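Local coordinates for protein glucokinase (Leishmania braziliensis MHOM/BR/75/M2904, PDB 6EDI) that probably phosphorylates D-glucose to glucose 6-phosphate at the expense of ATP, committing the sugar to metabolism, at residues P40-C45 / R109-A114; G135-V140 / S152-D157. All coordinates share one frame; numbering follows the deposited sequence.

Interaction 1: residues P40-C45 / R109-A114; sequences PIYVVC and RVASGA
Tyr42 runs alongside Ala111 and Ser112 of the neighbouring strand. Its CB is 3.9 Å from Ser112 OG and CG is about as close; CD1 comes to 3.2 Å of that same oxygen, which lies at the ring edge in the ring plane, and CE1 goes on to rest 3.9 Å from Ala111 CB. Past CE1 the ring meets nothing more of 109-114; the side chain also touches Leu405 of helix 399-409. The ring is brought there by CG standing beside the backbone N (chi1 -52°). Ser112 OG, buried here, has no hydrogen-bond partner in the model.

The two backbones run parallel, 20° apart. Ile41 N donates to Arg109 O and Ile41 O accepts from Ala111 N, each at 2.7 Å, but Val43 N then reaches Ser112 O, so 109-114 spends one extra residue, a beta bulge around Ala111. On the other face Val43 CG2 meets Val110 CG1 at 3.9 Å. Arg109 NH1 lies beside Ile41 CG1, while its guanidinium bonds Gly39 O and Trp36 O.

Strand 41-48 has 51-58 antiparallel on one side and 110-117 parallel on the other, like the first strand of the RNase H-like fold of actin-type ATPases.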
loop_
_atom_site.group_PDB
_atom_site.type_symbol
_atom_site.label_atom_id
_atom_site.label_comp_id
_atom_site.label_asym_id
_atom_site.label_seq_id
_atom_site.Cartn_x
_atom_site.Cartn_y
_atom_site.Cartn_z
ATOM N N PRO A 40 -1.559 30.428 -4.522
ATOM C CA PRO A 40 -2.593 29.508 -4.051
ATOM C C PRO A 40 -2.625 29.523 -2.531
ATOM O O PRO A 40 -1.598 29.752 -1.897
ATOM C CB PRO A 40 -2.088 28.137 -4.516
ATOM C CG PRO A 40 -0.927 28.411 -5.465
ATOM C CD PRO A 40 -0.368 29.720 -5.017
ATOM N N ILE A 41 -3.794 29.285 -1.957
ATOM C CA ILE A 41 -3.910 29.151 -0.517
ATOM C C ILE A 41 -4.392 27.742 -0.195
ATOM O O ILE A 41 -5.387 27.281 -0.748
ATOM C CB ILE A 41 -4.897 30.171 0.073
ATOM C CG1 ILE A 41 -4.424 31.605 -0.197
ATOM C CG2 ILE A 41 -5.079 29.925 1.574
ATOM C CD1 ILE A 41 -3.142 31.979 0.541
ATOM N N TYR A 42 -3.690 27.063 0.713
ATOM C CA TYR A 42 -4.077 25.723 1.137
ATOM C C TYR A 42 -4.638 25.778 2.575
ATOM O O TYR A 42 -3.954 26.203 3.510
ATOM C CB TYR A 42 -2.886 24.759 1.001
ATOM C CG TYR A 42 -2.218 24.787 -0.377
ATOM C CD1 TYR A 42 -2.649 23.948 -1.396
ATOM C CD2 TYR A 42 -1.160 25.652 -0.646
ATOM C CE1 TYR A 42 -2.051 23.973 -2.649
ATOM C CE2 TYR A 42 -0.555 25.694 -1.895
ATOM C CZ TYR A 42 -1.001 24.848 -2.891
ATOM O OH TYR A 42 -0.394 24.884 -4.126
ATOM N N VAL A 43 -5.907 25.402 2.727
ATOM C CA VAL A 43 -6.564 25.427 4.032
ATOM C C VAL A 43 -6.106 24.207 4.819
ATOM O O VAL A 43 -6.073 23.081 4.286
ATOM C CB VAL A 43 -8.095 25.498 3.909
ATOM C CG1 VAL A 43 -8.764 25.106 5.215
ATOM C CG2 VAL A 43 -8.522 26.920 3.513
ATOM N N VAL A 44 -5.700 24.450 6.060
ATOM C CA VAL A 44 -5.133 23.410 6.896
ATOM C C VAL A 44 -5.896 23.342 8.203
ATOM O O VAL A 44 -6.405 24.356 8.713
ATOM C CB VAL A 44 -3.612 23.631 7.186
ATOM C CG1 VAL A 44 -2.875 23.906 5.921
ATOM C CG2 VAL A 44 -3.391 24.772 8.168
ATOM N N CYS A 45 -5.979 22.135 8.741
ATOM C CA CYS A 45 -6.694 21.889 9.982
ATOM C C CYS A 45 -6.225 20.555 10.533
ATOM O O CYS A 45 -6.067 19.590 9.792
ATOM C CB CYS A 45 -8.209 21.880 9.752
ATOM S SG CYS A 45 -9.222 21.423 11.191
ATOM N N ARG A 109 -8.548 32.150 -4.054
ATOM C CA ARG A 109 -7.264 31.489 -4.262
ATOM C C ARG A 109 -7.115 30.213 -3.440
ATOM O O ARG A 109 -6.061 29.581 -3.471
ATOM C CB ARG A 109 -6.100 32.452 -4.023
ATOM C CG ARG A 109 -6.011 33.573 -5.068
ATOM C CD ARG A 109 -4.915 34.553 -4.726
ATOM N NE ARG A 109 -5.247 35.342 -3.543
ATOM C CZ ARG A 109 -4.533 35.363 -2.423
ATOM N NH1 ARG A 109 -3.426 34.637 -2.320
ATOM N NH2 ARG A 109 -4.923 36.122 -1.406
ATOM N N VAL A 110 -8.183 29.817 -2.748
ATOM C CA VAL A 110 -8.165 28.582 -1.956
ATOM C C VAL A 110 -8.078 27.408 -2.913
ATOM O O VAL A 110 -9.004 27.147 -3.673
ATOM C CB VAL A 110 -9.413 28.428 -1.044
ATOM C CG1 VAL A 110 -9.384 27.081 -0.315
ATOM C CG2 VAL A 110 -9.479 29.551 -0.024
ATOM N N ALA A 111 -6.950 26.710 -2.881
ATOM C CA ALA A 111 -6.687 25.639 -3.833
ATOM C C ALA A 111 -7.092 24.264 -3.306
ATOM O O ALA A 111 -7.235 23.308 -4.080
ATOM C CB ALA A 111 -5.214 25.658 -4.254
ATOM N N SER A 112 -7.284 24.170 -1.988
ATOM C CA SER A 112 -7.653 22.916 -1.352
ATOM C C SER A 112 -7.919 23.136 0.120
ATOM O O SER A 112 -7.526 24.152 0.698
ATOM C CB SER A 112 -6.534 21.890 -1.471
ATOM O OG SER A 112 -5.385 22.323 -0.763
ATOM N N GLY A 113 -8.579 22.160 0.725
ATOM C CA GLY A 113 -8.783 22.145 2.160
ATOM C C GLY A 113 -8.625 20.722 2.648
ATOM O O GLY A 113 -8.963 19.764 1.937
ATOM N N ALA A 114 -8.074 20.573 3.844
ATOM C CA ALA A 114 -7.835 19.243 4.390
ATOM C C ALA A 114 -7.945 19.256 5.904
ATOM O O ALA A 114 -7.584 20.238 6.550
ATOM C CB ALA A 114 -6.461 18.745 3.986
#

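Interaction 2: residues G135-V140 / S152-D157; sequences GIARLV and SALLND
This is a buried apolar contact between two sheets: Ala137 and Leu139, at the end of the small three-stranded sheet, lie against Ser152, Ala153 and Leu154 on the outermost strand of the large mixed sheet. No hydrogen bond crosses it, and the 225 Å² it buries comes mostly from Leu139 and Leu154.

Leu139 sits where strand 137-138 gives way to a 3-10 turn. Its CG is anti to the backbone N (chi1 178°), which carries both methyls toward strand 152-156. CD2 drops on the backbone, 3.3 Å from Ser152 O and 3.9 Å from Ala153 CA, while CD1 packs on Ser152 CB at 4.0 Å. The serine hydroxyl takes no part: OG is hydrogen-bonded to Pro148 O.

Leu154 reaches back from strand 152-156. With CG beside its backbone N (chi1 -58°) and the chain extended beyond, it sends CD1 to Ala137, 4.0 Å from CB and 3.6 Å from the carbonyl O. The two leucines meet at Leu154 CG and Leu139 CB, 4.3 Å apart.

Tyr142 touches both Ala137 and Leu154, and Ala127 of strand 126-127 and Val121 of strand 121-122 close round Leu154. Backbone bonds of Ala137 with Ala127 and of Leu139 with Gln125 hold 137-139 to the neighbouring 125-127, and a bond of Leu154 with Gly124 runs from the large sheet to that hairpin. On the large sheet, Ala153 and Leu155 bond to Val115 of strand 110-117; both turn their side chains to Phe407 of helix 399-409, and Ala153 also packs on Val224 of the second subunit.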
loop_
_atom_site.group_PDB
_atom_site.type_symbol
_atom_site.label_atom_id
_atom_site.label_comp_id
_atom_site.label_asym_id
_atom_site.label_seq_id
_atom_site.Cartn_x
_atom_site.Cartn_y
_atom_site.Cartn_z
ATOM N N GLY A 135 -19.391 12.008 17.747
ATOM C CA GLY A 135 -19.806 12.426 16.422
ATOM C C GLY A 135 -18.992 11.859 15.278
ATOM O O GLY A 135 -17.961 11.207 15.477
ATOM N N ILE A 136 -19.472 12.126 14.071
ATOM C CA ILE A 136 -18.776 11.742 12.854
ATOM C C ILE A 136 -18.403 12.997 12.071
ATOM O O ILE A 136 -19.210 13.922 11.943
ATOM C CB ILE A 136 -19.655 10.815 11.994
ATOM C CG1 ILE A 136 -20.101 9.601 12.816
ATOM C CG2 ILE A 136 -18.933 10.405 10.705
ATOM C CD1 ILE A 136 -18.962 8.776 13.383
ATOM N N ALA A 137 -17.164 13.051 11.590
ATOM C CA ALA A 137 -16.745 14.116 10.689
ATOM C C ALA A 137 -17.197 13.739 9.295
ATOM O O ALA A 137 -16.829 12.676 8.795
ATOM C CB ALA A 137 -15.243 14.278 10.717
ATOM N N ARG A 138 -18.006 14.589 8.674
ATOM C CA ARG A 138 -18.402 14.369 7.289
ATOM C C ARG A 138 -17.920 15.540 6.451
ATOM O O ARG A 138 -18.344 16.675 6.668
ATOM C CB ARG A 138 -19.921 14.191 7.175
ATOM C CG ARG A 138 -20.423 13.015 7.996
ATOM C CD ARG A 138 -21.919 12.735 7.822
ATOM N NE ARG A 138 -22.342 11.635 8.688
ATOM C CZ ARG A 138 -22.466 11.747 10.009
ATOM N NH1 ARG A 138 -22.202 12.904 10.601
ATOM N NH2 ARG A 138 -22.845 10.708 10.744
ATOM N N LEU A 139 -17.021 15.257 5.512
ATOM C CA LEU A 139 -16.416 16.289 4.675
ATOM C C LEU A 139 -17.467 17.134 3.947
ATOM O O LEU A 139 -17.323 18.355 3.814
ATOM C CB LEU A 139 -15.463 15.646 3.660
ATOM C CG LEU A 139 -14.799 16.611 2.684
ATOM C CD1 LEU A 139 -13.806 17.481 3.415
ATOM C CD2 LEU A 139 -14.132 15.864 1.529
ATOM N N VAL A 140 -18.529 16.478 3.493
ATOM C CA VAL A 140 -19.594 17.151 2.750
ATOM C C VAL A 140 -20.294 18.263 3.560
ATOM O O VAL A 140 -20.835 19.209 2.982
ATOM C CB VAL A 140 -20.632 16.126 2.237
ATOM C CG1 VAL A 140 -21.426 15.548 3.392
ATOM C CG2 VAL A 140 -21.556 16.764 1.207
ATOM N N SER A 152 -10.813 18.466 -1.689
ATOM C CA SER A 152 -10.822 18.407 -0.233
ATOM C C SER A 152 -10.886 16.978 0.317
ATOM O O SER A 152 -11.454 16.090 -0.305
ATOM C CB SER A 152 -11.988 19.227 0.306
ATOM O OG SER A 152 -11.881 20.569 -0.123
ATOM N N ALA A 153 -10.310 16.760 1.492
ATOM C CA ALA A 153 -10.295 15.413 2.053
ATOM C C ALA A 153 -10.082 15.467 3.539
ATOM O O ALA A 153 -9.432 16.389 4.049
ATOM C CB ALA A 153 -9.186 14.582 1.418
ATOM N N LEU A 154 -10.625 14.472 4.231
ATOM C CA LEU A 154 -10.198 14.178 5.581
ATOM C C LEU A 154 -8.969 13.293 5.467
ATOM O O LEU A 154 -8.913 12.402 4.627
ATOM C CB LEU A 154 -11.293 13.449 6.363
ATOM C CG LEU A 154 -12.613 14.198 6.470
ATOM C CD1 LEU A 154 -13.667 13.352 7.171
ATOM C CD2 LEU A 154 -12.395 15.503 7.189
ATOM N N LEU A 155 -7.976 13.559 6.298
ATOM C CA LEU A 155 -6.762 12.770 6.300
ATOM C C LEU A 155 -6.549 12.114 7.659
ATOM O O LEU A 155 -6.782 12.730 8.719
ATOM C CB LEU A 155 -5.560 13.654 5.969
ATOM C CG LEU A 155 -5.634 14.540 4.720
ATOM C CD1 LEU A 155 -4.445 15.493 4.690
ATOM C CD2 LEU A 155 -5.701 13.720 3.429
ATOM N N ASN A 156 -6.102 10.865 7.626
ATOM C CA ASN A 156 -5.544 10.228 8.815
ATOM C C ASN A 156 -4.331 11.011 9.261
ATOM O O ASN A 156 -3.662 11.643 8.443
ATOM C CB ASN A 156 -5.119 8.784 8.510
ATOM C CG ASN A 156 -6.247 7.789 8.704
ATOM O OD1 ASN A 156 -6.630 7.483 9.843
ATOM N ND2 ASN A 156 -6.784 7.272 7.596
ATOM N N ASP A 157 -4.054 10.981 10.558
ATOM C CA ASP A 157 -2.893 11.652 11.134
ATOM C C ASP A 157 -1.592 11.318 10.366
ATOM O O ASP A 157 -0.846 12.219 9.951
ATOM C CB ASP A 157 -2.827 11.328 12.651
ATOM C CG ASP A 157 -1.409 11.341 13.220
ATOM O OD1 ASP A 157 -0.626 12.273 12.934
ATOM O OD2 ASP A 157 -1.084 10.416 13.996
#

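In the fold
Interactions 1 and 2 share the large mixed sheet, where strands 110-117 and 152-156 are neighbours. Interaction 1 joins two inner strands by a backbone ladder, more exposed where the strands begin, where Pro40 and Arg109 lie, and buried toward 43-45 and 112-114. Interaction 2 lies on the outermost strand yet is buried, with the small sheet and Tyr142 packed round it; its chemistry is aliphatic side chains against one another and against backbone, with no hydrogen bond between its segments. The two meet directly: Gly113 O lies 3.5 Å from Ser152 CB, and Ala114 CB packs on Leu155 CD1. Helix 399-409 spans both, touching Tyr42, Val44 and Ala114 as well as Ala153 and Leu155.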